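Side-chain contacts in bacteriorhodopsin (Nanosalina sp., PDB 6EYU), which pumps protons inward across the membrane, probably driven by light absorbed by its bound retinal: residues D39-Q42 against K43-I46; L88-T91 against A92-G95; T98-Y101 against D102-G105. All blocks are in the same frame, centred on the assembly; numbering follows the deposited sequence.

The three contacts lie one after another along the chain. None nests in another and none crosses another. Interaction 1 closes the turn from helix 14-38 into helix 42-63. Interaction 2 lies near the end of helix 72-93 and runs into the loop that follows. Interaction 3 closes the far end of that loop as helix 101-124 begins. Interaction 1 touches interaction 2 where Pro41, Lys43 and Phe44 pack on Leu90, Thr91 and His94. Interaction 2 touches interaction 3 where Phe93 and Gly89 meet Lys99, Arg100 and Leu104. Interactions 1 and 3 do not touch; their nearest atoms are about 7 Å apart. Together they tie three successive helices.

Interaction 1: residues D39-Q42 against K43-I46; sequences DVPQ and KFGI. With MUN ([(2~{S})-2,3-bis(oxidanyl)propyl] (~{E})-undec-2-enoate), chain B.
Pro41 and Gln42 meet Lys43, Phe44 and Ile46 in the first turn of helix 42-63, one of the transmembrane helices of this microbial rhodopsin. Pro41 closes the short loop after helix 14-38. Its carbonyl accepts a bond from the helix, with Phe44 N to Pro41 O at 2.9 Å. The donor is tilted 31° from the carbonyl plane. The proline ring lies alongside the Phe44 side chain, and both point the same way. Pro41 CG sits at the edge of the phenyl ring, in its plane, 3.9 Å from Phe44 CE2. Val40 crosses the same side chain at about a right angle and brings CG1 to 3.8 Å from Phe44 CD2.

Lys43 packs on the proline too. Its CG stands between the backbone N and the carbonyl carbon (chi1 57°), which sets Lys43 CG 3.8 Å from Pro41 CB. The chain of Lys43 then bends twice on its way to the tip. It also packs on Leu90 and on Asp102 of the second subunit.

The Gln42 chain starts away from the helix and bends at chi2. Its NE2 is held by a hydrogen bond to Leu32 O of helix 14-38, which ties the two helices across the loop. Gln42 O accepts from Ile46 N at 3.0 Å, in the carbonyl plane. Ile46 CG1 also lies 3.3 Å from Gln42 O. A bound lipid lies along both side chains, with Gln42 CG 3.7 Å from its OAD and Ile46 CD1 3.8 Å from its CAN.

Interaction 2: residues L88-T91 against A92-G95; sequences LGLT and AFHG
Phe93 folds back over Gly89, one turn earlier in helix 72-93. The contact is in the C-terminal part of this transmembrane helix of a microbial rhodopsin, where i to i-4 bonds give way to an i to i-3 bond at His94. The CB of Phe93 lies 3.5 Å from both Gly89 O and Leu90 O. CG is anti to the carbonyl carbon (chi1 -75°), which brings the ring back along the helix. CG and CD1 of Phe93 are each 3.3 Å from Gly89 O. That oxygen lies over one face of the ring, and the carbonyl carbon of Gly89 is over the same face, offset toward the rim. On the other branch, Phe93 CD2 meets Leu90 CD2 at 4.2 Å in a looser, oblique contact. The far rim leaves this stretch: CE2 packs on Leu104, and CZ rests near Arg100 O.

The backbone is still helical up to Phe93. Ala92 N bonds to Leu88 O, and Phe93 N bonds to Gly89 O at 2.9 Å. Gly89 O therefore serves the Phe93 amide while it faces the Phe93 ring. The next bond is shorter in sequence. His94 N gives to Thr91 O at 3.0 Å, from above the carbonyl plane and not on a lone pair. A water bridges the same end. It donates to Thr91 O and to Ala92 O, and accepts from Gly95 N, each at 2.7 Å. The water thus joins Thr91 and Ala92 to Gly95 near the end of the helix.

Thr91 OG1 bonds to Ala87 O one turn earlier and to Asp220 OD1 of helix 198-230. Leu90 packs on Lys43, Phe44 and Ile47 of helix 42-63, while Leu88 and Ala92 touch helix 157-183.

Interaction 3: residues T98-Y101 against D102-G105; sequences TKRY and DLLG. With MUN ([(2~{S})-2,3-bis(oxidanyl)propyl] (~{E})-undec-2-enoate), chain N; MUN ([(2~{S})-2,3-bis(oxidanyl)propyl] (~{E})-undec-2-enoate), chain V.
Arg100 is the N-cap residue of helix 101-124, and its side chain reaches forward to Asp102 and Leu103 of the first turn. Arg100 O receives two weak bonds, from Leu103 N at 3.1 Å and Leu104 N at 3.3 Å. A firmer bond follows, from Gly105 N to Tyr101 O at 2.9 Å. The Arg100 chain bends at chi2 and chi3, which carries the guanidinium round to the carboxylate of Asp102. NH1 forms a salt bridge with OD2; its modelled length is very short and so doubtful. The two planes are 61° apart. Leu103 CG lies over one face of the Arg100 guanidinium, toward its rim. Nearer the backbone, Leu103 CD1 packs 3.8 Å from Arg100 CB. Tyr101 and Leu104 lie side by side and touch through their CD1 atoms at 4.0 Å.

The glycerol end of one bound lipid comes to the guanidinium edge, at a spacing so tight that it is doubtful. Gln42 of the third subunit packs on Arg100, and Lys43 of that subunit on Asp102. Asp102 probably offsets the charge of Arg100, and this Lys43 may add to the positive surroundings of the carboxylate. The negative carboxylate would also suit the positive end of the helix dipole.

Interaction 1: residues D39-Q42 against K43-I46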
ATOM      1  N   ASP A  39     -16.541  -8.968  24.653  1.00 84.30           N
ATOM      2  CA  ASP A  39     -17.180  -7.701  24.317  1.00 92.57           C
ATOM      3  C   ASP A  39     -16.125  -6.639  24.020  1.00 95.98           C
ATOM      4  O   ASP A  39     -16.070  -5.601  24.680  1.00109.48           O
ATOM      5  CB  ASP A  39     -18.094  -7.246  25.456  1.00 96.73           C
ATOM      6  CG  ASP A  39     -19.494  -7.822  25.341  1.00109.41           C
ATOM      7  OD1 ASP A  39     -19.714  -8.947  25.838  1.00 99.18           O
ATOM      8  OD2 ASP A  39     -20.317  -7.233  24.609  1.00106.19           O
ATOM      9  N   VAL A  40     -15.153  -7.032  23.205  1.00 89.93           N
ATOM     10  CA  VAL A  40     -14.188  -6.106  22.627  1.00 79.05           C
ATOM     11  C   VAL A  40     -14.474  -5.958  21.137  1.00 75.94           C
ATOM     12  O   VAL A  40     -14.821  -6.934  20.472  1.00 80.09           O
ATOM     13  CB  VAL A  40     -12.753  -6.641  22.792  1.00 78.48           C
ATOM     14  CG1 VAL A  40     -11.801  -5.921  21.849  1.00 76.86           C
ATOM     15  CG2 VAL A  40     -12.294  -6.513  24.236  1.00 79.07           C
ATOM     16  N   PRO A  41     -14.333  -4.735  20.604  1.00 74.24           N
ATOM     17  CA  PRO A  41     -14.778  -4.529  19.232  1.00 66.07           C
ATOM     18  C   PRO A  41     -14.067  -5.443  18.240  1.00 64.87           C
ATOM     19  O   PRO A  41     -12.839  -5.530  18.246  1.00 64.72           O
ATOM     20  CB  PRO A  41     -14.423  -3.067  18.971  1.00 67.65           C
ATOM     21  CG  PRO A  41     -14.534  -2.417  20.307  1.00 73.05           C
ATOM     22  CD  PRO A  41     -14.199  -3.464  21.338  1.00 75.56           C
ATOM     23  N   GLN A  42     -14.834  -6.020  17.321  1.00 62.12           N
ATOM     24  CA  GLN A  42     -14.324  -7.052  16.427  1.00 62.19           C
ATOM     25  C   GLN A  42     -13.066  -6.573  15.712  1.00 58.45           C
ATOM     26  O   GLN A  42     -12.200  -7.373  15.358  1.00 55.24           O
ATOM     27  CB  GLN A  42     -15.394  -7.433  15.401  1.00 71.46           C
ATOM     28  CG  GLN A  42     -15.074  -8.686  14.603  1.00 72.73           C
ATOM     29  CD  GLN A  42     -14.885  -9.907  15.483  1.00 78.37           C
ATOM     30  OE1 GLN A  42     -15.659 -10.142  16.411  1.00 90.47           O
ATOM     31  NE2 GLN A  42     -13.881 -10.714  15.166  1.00 79.74           N
ATOM     32  N   LYS A  43     -12.959  -5.261  15.526  1.00 61.13           N
ATOM     33  CA  LYS A  43     -11.879  -4.690  14.730  1.00 61.51           C
ATOM     34  C   LYS A  43     -10.523  -5.032  15.337  1.00 59.69           C
ATOM     35  O   LYS A  43      -9.563  -5.308  14.618  1.00 67.22           O
ATOM     36  CB  LYS A  43     -12.036  -3.171  14.625  1.00 66.03           C
ATOM     37  CG  LYS A  43     -12.099  -2.455  15.965  1.00 72.78           C
ATOM     38  CD  LYS A  43     -11.783  -0.974  15.817  1.00 77.77           C
ATOM     39  CE  LYS A  43     -13.047  -0.129  15.837  1.00 83.87           C
ATOM     40  NZ  LYS A  43     -13.219   0.589  17.130  1.00 84.72           N
ATOM     41  N   PHE A  44     -10.472  -5.090  16.664  1.00 57.03           N
ATOM     42  CA  PHE A  44      -9.231  -5.392  17.366  1.00 56.53           C
ATOM     43  C   PHE A  44      -8.776  -6.818  17.066  1.00 53.77           C
ATOM     44  O   PHE A  44      -7.610  -7.050  16.747  1.00 54.14           O
ATOM     45  CB  PHE A  44      -9.415  -5.207  18.874  1.00 57.04           C
ATOM     46  CG  PHE A  44      -9.452  -3.769  19.305  1.00 54.29           C
ATOM     47  CD1 PHE A  44      -8.305  -2.993  19.250  1.00 53.03           C
ATOM     48  CD2 PHE A  44     -10.662  -3.145  19.561  1.00 55.79           C
ATOM     49  CE1 PHE A  44      -8.351  -1.641  19.536  1.00 55.31           C
ATOM     50  CE2 PHE A  44     -10.713  -1.796  19.857  1.00 55.62           C
ATOM     51  CZ  PHE A  44      -9.554  -1.045  19.854  1.00 55.73           C
ATOM     52  N   GLY A  45      -9.735  -7.736  17.015  1.00 55.37           N
ATOM     53  CA  GLY A  45      -9.475  -9.092  16.547  1.00 53.31           C
ATOM     54  C   GLY A  45      -8.950  -9.122  15.125  1.00 54.09           C
ATOM     55  O   GLY A  45      -7.978  -9.817  14.828  1.00 50.77           O
ATOM     56  N   ILE A  46      -9.639  -8.424  14.226  1.00 55.85           N
ATOM     57  CA  ILE A  46      -9.212  -8.352  12.832  1.00 56.33           C
ATOM     58  C   ILE A  46      -7.744  -7.952  12.755  1.00 55.76           C
ATOM     59  O   ILE A  46      -6.933  -8.638  12.133  1.00 56.01           O
ATOM     60  CB  ILE A  46     -10.038  -7.324  12.037  1.00 59.17           C
ATOM     61  CG1 ILE A  46     -11.535  -7.608  12.185  1.00 60.87           C
ATOM     62  CG2 ILE A  46      -9.639  -7.349  10.570  1.00 64.12           C
ATOM     63  CD1 ILE A  46     -11.921  -9.033  11.857  1.00 66.02           C
TER
HETATM   64  CAR MUN B 311     -11.222 -14.940   7.674  1.00100.08           C
HETATM   65  CAQ MUN B 311     -10.496 -13.595   7.735  1.00 90.84           C
HETATM   66  CAP MUN B 311     -11.073 -12.765   8.882  1.00 86.51           C
HETATM   67  CAO MUN B 311     -12.574 -13.035   8.991  1.00 80.72           C
HETATM   68  CAN MUN B 311     -13.245 -11.867   9.713  1.00 77.04           C
HETATM   69  CAM MUN B 311     -13.989 -12.390  10.942  1.00 70.65           C
HETATM   70  CAK MUN B 311     -15.044 -11.367  11.363  1.00 67.60           C
HETATM   71  CAH MUN B 311     -16.400 -12.062  11.497  1.00 74.08           C
HETATM   72  CAF MUN B 311     -17.270 -11.284  12.485  1.00 77.93           C
HETATM   73  CAC MUN B 311     -18.548 -10.685  11.895  1.00 91.85           C
HETATM   74  CAA MUN B 311     -19.084  -9.448  12.617  1.00106.31           C
HETATM   75  OAD MUN B 311     -18.590  -9.082  13.683  1.00125.90           O
HETATM   76  OAB MUN B 311     -20.273  -8.988  12.146  1.00103.68           O
HETATM   77  CAE MUN B 311     -21.246  -9.040  13.193  1.00 92.17           C
HETATM   78  CAG MUN B 311     -22.017 -10.360  13.110  1.00102.33           C
HETATM   79  OAJ MUN B 311     -21.093 -11.451  13.088  1.00 95.80           O
HETATM   80  CAI MUN B 311     -22.934 -10.491  14.327  1.00100.63           C
HETATM   81  OAL MUN B 311     -23.547  -9.230  14.601  1.00114.21           O

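Interaction 2: residues L88-T91 against A92-G95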
ATOM      1  N   LEU A  88      -2.845   0.081  18.956  1.00 55.24           N
ATOM      2  CA  LEU A  88      -2.526   1.044  20.004  1.00 58.16           C
ATOM      3  C   LEU A  88      -3.369   2.305  19.842  1.00 60.54           C
ATOM      4  O   LEU A  88      -4.058   2.727  20.771  1.00 68.10           O
ATOM      5  CB  LEU A  88      -1.040   1.404  19.950  1.00 62.03           C
ATOM      6  CG  LEU A  88      -0.366   1.780  21.272  1.00 60.34           C
ATOM      7  CD1 LEU A  88      -1.098   1.173  22.459  1.00 62.46           C
ATOM      8  CD2 LEU A  88       1.090   1.343  21.256  1.00 60.06           C
ATOM      9  N   GLY A  89      -3.325   2.888  18.648  1.00 55.65           N
ATOM     10  CA  GLY A  89      -4.063   4.114  18.365  1.00 57.38           C
ATOM     11  C   GLY A  89      -5.545   3.962  18.637  1.00 57.35           C
ATOM     12  O   GLY A  89      -6.162   4.819  19.271  1.00 58.93           O
ATOM     13  N   LEU A  90      -6.118   2.860  18.165  1.00 60.09           N
ATOM     14  CA  LEU A  90      -7.552   2.632  18.278  1.00 66.69           C
ATOM     15  C   LEU A  90      -7.944   2.361  19.723  1.00 64.61           C
ATOM     16  O   LEU A  90      -8.976   2.836  20.199  1.00 65.45           O
ATOM     17  CB  LEU A  90      -7.969   1.457  17.395  1.00 64.53           C
ATOM     18  CG  LEU A  90      -7.923   1.773  15.902  1.00 63.18           C
ATOM     19  CD1 LEU A  90      -8.534   0.648  15.081  1.00 64.03           C
ATOM     20  CD2 LEU A  90      -8.634   3.090  15.636  1.00 67.50           C
ATOM     21  N   THR A  91      -7.083   1.641  20.435  1.00 59.29           N
ATOM     22  CA  THR A  91      -7.223   1.489  21.876  1.00 60.29           C
ATOM     23  C   THR A  91      -7.398   2.849  22.542  1.00 57.86           C
ATOM     24  O   THR A  91      -8.336   3.059  23.311  1.00 57.20           O
ATOM     25  CB  THR A  91      -5.991   0.795  22.483  1.00 64.73           C
ATOM     26  OG1 THR A  91      -5.734  -0.429  21.785  1.00 65.93           O
ATOM     27  CG2 THR A  91      -6.217   0.501  23.956  1.00 69.16           C
ATOM     28  N   ALA A  92      -6.461   3.754  22.280  1.00 59.78           N
ATOM     29  CA  ALA A  92      -6.524   5.102  22.829  1.00 60.52           C
ATOM     30  C   ALA A  92      -7.826   5.786  22.421  1.00 61.42           C
ATOM     31  O   ALA A  92      -8.446   6.487  23.221  1.00 66.13           O
ATOM     32  CB  ALA A  92      -5.330   5.919  22.359  1.00 61.52           C
ATOM     33  N   PHE A  93      -8.217   5.604  21.164  1.00 62.15           N
ATOM     34  CA  PHE A  93      -9.406   6.258  20.631  1.00 61.78           C
ATOM     35  C   PHE A  93     -10.665   5.678  21.263  1.00 60.29           C
ATOM     36  O   PHE A  93     -11.733   6.287  21.215  1.00 63.60           O
ATOM     37  CB  PHE A  93      -9.464   6.097  19.111  1.00 67.66           C
ATOM     38  CG  PHE A  93      -8.505   6.985  18.374  1.00 66.40           C
ATOM     39  CD1 PHE A  93      -7.618   7.791  19.068  1.00 64.50           C
ATOM     40  CD2 PHE A  93      -8.505   7.032  16.991  1.00 70.30           C
ATOM     41  CE1 PHE A  93      -6.742   8.621  18.397  1.00 71.35           C
ATOM     42  CE2 PHE A  93      -7.631   7.860  16.312  1.00 69.59           C
ATOM     43  CZ  PHE A  93      -6.750   8.657  17.016  1.00 69.68           C
ATOM     44  N   HIS A  94     -10.528   4.501  21.864  1.00 61.08           N
ATOM     45  CA  HIS A  94     -11.674   3.639  22.116  1.00 61.08           C
ATOM     46  C   HIS A  94     -12.682   4.323  23.034  1.00 65.32           C
ATOM     47  O   HIS A  94     -13.891   4.192  22.848  1.00 70.43           O
ATOM     48  CB  HIS A  94     -11.218   2.318  22.736  1.00 62.75           C
ATOM     49  CG  HIS A  94     -12.331   1.347  22.971  1.00 64.97           C
ATOM     50  ND1 HIS A  94     -13.168   0.919  21.962  1.00 66.71           N
ATOM     51  CD2 HIS A  94     -12.812   0.801  24.113  1.00 65.38           C
ATOM     52  CE1 HIS A  94     -14.076   0.102  22.463  1.00 66.18           C
ATOM     53  NE2 HIS A  94     -13.882   0.012  23.767  1.00 66.60           N
ATOM     54  N   GLY A  95     -12.179   5.047  24.029  1.00 68.51           N
ATOM     55  CA  GLY A  95     -13.040   5.650  25.039  1.00 66.52           C
ATOM     56  C   GLY A  95     -13.196   7.146  24.847  1.00 64.97           C
ATOM     57  O   GLY A  95     -13.921   7.804  25.594  1.00 65.67           O
TER
HETATM   58  O   HOH W   1      -9.688   4.822  24.922  1.00 90.52           O

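Interaction 3: residues T98-Y101 against D102-G105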
ATOM      1  N   THR A  98     -12.369  12.916  21.141  1.00 79.70           N
ATOM      2  CA  THR A  98     -11.762  13.359  19.892  1.00 86.83           C
ATOM      3  C   THR A  98     -10.920  12.246  19.277  1.00 86.97           C
ATOM      4  O   THR A  98     -10.011  11.717  19.917  1.00 74.93           O
ATOM      5  CB  THR A  98     -10.870  14.596  20.106  1.00 99.30           C
ATOM      6  OG1 THR A  98     -10.004  14.379  21.228  1.00 95.12           O
ATOM      7  CG2 THR A  98     -11.721  15.832  20.354  1.00104.11           C
ATOM      8  N   LYS A  99     -11.298  11.827  18.075  1.00 92.08           N
ATOM      9  CA  LYS A  99     -10.470  10.931  17.278  1.00 88.87           C
ATOM     10  C   LYS A  99      -9.646  11.725  16.270  1.00 85.67           C
ATOM     11  O   LYS A  99     -10.197  12.400  15.400  1.00 92.64           O
ATOM     12  CB  LYS A  99     -11.347   9.915  16.543  1.00 95.21           C
ATOM     13  CG  LYS A  99     -11.774   8.733  17.399  1.00 99.58           C
ATOM     14  CD  LYS A  99     -12.924   9.095  18.324  1.00100.96           C
ATOM     15  CE  LYS A  99     -12.991   8.156  19.516  1.00112.13           C
ATOM     16  NZ  LYS A  99     -14.383   7.970  20.012  1.00121.05           N
ATOM     17  N   ARG A 100      -8.327  11.677  16.420  1.00 83.80           N
ATOM     18  CA  ARG A 100      -7.432  12.423  15.543  1.00 81.09           C
ATOM     19  C   ARG A 100      -6.745  11.493  14.551  1.00 77.74           C
ATOM     20  O   ARG A 100      -5.627  11.034  14.786  1.00 78.06           O
ATOM     21  CB  ARG A 100      -6.387  13.175  16.368  1.00 77.43           C
ATOM     22  CG  ARG A 100      -6.922  14.432  17.031  1.00 77.99           C
ATOM     23  CD  ARG A 100      -6.576  15.674  16.226  1.00 83.64           C
ATOM     24  NE  ARG A 100      -5.320  16.273  16.664  1.00 90.58           N
ATOM     25  CZ  ARG A 100      -4.467  16.895  15.857  1.00103.28           C
ATOM     26  NH1 ARG A 100      -4.775  17.084  14.581  1.00115.18           N
ATOM     27  NH2 ARG A 100      -3.327  17.371  16.338  1.00110.55           N
ATOM     28  N   TYR A 101      -7.389  11.285  13.407  1.00 81.60           N
ATOM     29  CA  TYR A 101      -6.977  10.244  12.475  1.00 85.85           C
ATOM     30  C   TYR A 101      -5.749  10.683  11.683  1.00 85.04           C
ATOM     31  O   TYR A 101      -5.145   9.883  10.968  1.00 79.05           O
ATOM     32  CB  TYR A 101      -8.120   9.908  11.516  1.00 87.92           C
ATOM     33  CG  TYR A 101      -9.204   9.054  12.136  1.00 94.90           C
ATOM     34  CD1 TYR A 101      -8.990   7.705  12.389  1.00 99.36           C
ATOM     35  CD2 TYR A 101     -10.394   9.620  12.572  1.00 95.09           C
ATOM     36  CE1 TYR A 101      -9.957   6.931  13.002  1.00 96.27           C
ATOM     37  CE2 TYR A 101     -11.368   8.854  13.185  1.00 91.16           C
ATOM     38  CZ  TYR A 101     -11.144   7.510  13.396  1.00 95.10           C
ATOM     39  OH  TYR A 101     -12.112   6.743  14.003  1.00101.23           O
ATOM     40  N   ASP A 102      -5.366  11.947  11.837  1.00 79.52           N
ATOM     41  CA  ASP A 102      -4.142  12.451  11.225  1.00 77.38           C
ATOM     42  C   ASP A 102      -2.919  12.021  12.028  1.00 72.43           C
ATOM     43  O   ASP A 102      -1.890  11.655  11.458  1.00 73.89           O
ATOM     44  CB  ASP A 102      -4.185  13.977  11.111  1.00 85.05           C
ATOM     45  CG  ASP A 102      -4.641  14.646  12.393  1.00 84.25           C
ATOM     46  OD1 ASP A 102      -5.319  13.980  13.203  1.00 81.85           O
ATOM     47  OD2 ASP A 102      -4.423  15.867  12.534  1.00 77.35           O
ATOM     48  N   LEU A 103      -3.076  11.956  13.346  1.00 66.50           N
ATOM     49  CA  LEU A 103      -2.056  11.371  14.210  1.00 66.53           C
ATOM     50  C   LEU A 103      -1.936   9.871  13.966  1.00 62.81           C
ATOM     51  O   LEU A 103      -0.837   9.318  13.972  1.00 67.12           O
ATOM     52  CB  LEU A 103      -2.391  11.636  15.679  1.00 68.69           C
ATOM     53  CG  LEU A 103      -2.489  13.114  16.065  1.00 74.81           C
ATOM     54  CD1 LEU A 103      -2.741  13.264  17.558  1.00 84.71           C
ATOM     55  CD2 LEU A 103      -1.230  13.858  15.652  1.00 74.78           C
ATOM     56  N   LEU A 104      -3.071   9.223  13.720  1.00 58.96           N
ATOM     57  CA  LEU A 104      -3.081   7.814  13.342  1.00 60.42           C
ATOM     58  C   LEU A 104      -2.326   7.611  12.033  1.00 60.13           C
ATOM     59  O   LEU A 104      -1.535   6.677  11.899  1.00 59.97           O
ATOM     60  CB  LEU A 104      -4.520   7.316  13.191  1.00 64.71           C
ATOM     61  CG  LEU A 104      -4.982   6.256  14.195  1.00 66.93           C
ATOM     62  CD1 LEU A 104      -6.019   5.343  13.559  1.00 70.32           C
ATOM     63  CD2 LEU A 104      -3.805   5.447  14.720  1.00 65.99           C
ATOM     64  N   GLY A 105      -2.583   8.487  11.066  1.00 59.34           N
ATOM     65  CA  GLY A 105      -1.849   8.477   9.807  1.00 56.74           C
ATOM     66  C   GLY A 105      -0.370   8.746  10.005  1.00 55.52           C
ATOM     67  O   GLY A 105       0.477   8.064   9.428  1.00 54.91           O
TER
HETATM   68  CAR MUN N 311       5.316   6.823   3.925  1.00 71.42           C
HETATM   69  CAQ MUN N 311       3.810   7.024   3.762  1.00 58.32           C
HETATM   70  CAP MUN N 311       3.310   7.936   4.880  1.00 52.25           C
HETATM   71  CAO MUN N 311       1.856   8.319   4.620  1.00 54.75           C
HETATM   72  CAN MUN N 311       1.277   8.915   5.901  1.00 60.07           C
HETATM   73  CAM MUN N 311       0.466  10.161   5.556  1.00 59.81           C
HETATM   74  CAK MUN N 311      -0.890  10.068   6.250  1.00 60.57           C
HETATM   75  CAH MUN N 311      -1.210  11.405   6.915  1.00 63.66           C
HETATM   76  CAF MUN N 311      -2.530  11.932   6.355  1.00 65.16           C
HETATM   77  CAC MUN N 311      -3.554  12.376   7.405  1.00 56.56           C
HETATM   78  CAA MUN N 311      -5.026  12.179   7.023  1.00 66.25           C
HETATM   79  OAD MUN N 311      -5.342  11.912   5.865  1.00 98.73           O
HETATM   80  OAB MUN N 311      -5.919  12.587   7.968  1.00 66.83           O
HETATM   81  CAE MUN N 311      -7.215  12.649   7.368  1.00 73.67           C
HETATM   82  CAG MUN N 311      -8.247  13.084   8.410  1.00 80.65           C
HETATM   83  OAJ MUN N 311      -7.587  13.763   9.482  1.00 82.24           O
HETATM   84  CAI MUN N 311      -9.260  14.024   7.755  1.00 87.22           C
HETATM   85  OAL MUN N 311     -10.037  14.668   8.769  1.00 85.63           O
HETATM   86  CAQ MUN V 319       6.693  11.901  12.808  1.00 62.85           C
HETATM   87  CAP MUN V 319       5.877  12.252  14.052  1.00 71.19           C
HETATM   88  CAO MUN V 319       5.585  13.755  14.064  1.00 79.08           C
HETATM   89  CAN MUN V 319       4.077  13.978  14.203  1.00 78.33           C
HETATM   90  CAM MUN V 319       3.809  15.323  14.888  1.00 84.53           C
HETATM   91  CAK MUN V 319       2.312  15.637  14.805  1.00 85.44           C
HETATM   92  CAH MUN V 319       1.960  16.819  15.717  1.00 96.05           C
HETATM   93  CAF MUN V 319       2.464  16.562  17.143  1.00 98.05           C
HETATM   94  CAC MUN V 319       1.371  16.483  18.251  1.00 92.54           C
HETATM   95  CAA MUN V 319       0.125  17.389  18.045  1.00 99.90           C
HETATM   96  OAD MUN V 319      -0.270  17.648  16.909  1.00116.52           O
HETATM   97  OAB MUN V 319      -0.636  17.540  19.166  1.00 90.94           O
HETATM   98  CAE MUN V 319      -1.875  18.189  18.864  1.00 97.71           C
HETATM   99  CAG MUN V 319      -2.656  18.426  20.160  1.00100.21           C
HETATM  100  OAJ MUN V 319      -1.739  18.635  21.237  1.00119.62           O
HETATM  101  CAI MUN V 319      -3.550  19.658  20.006  1.00105.75           C
HETATM  102  OAL MUN V 319      -3.910  20.151  21.300  1.00110.08           O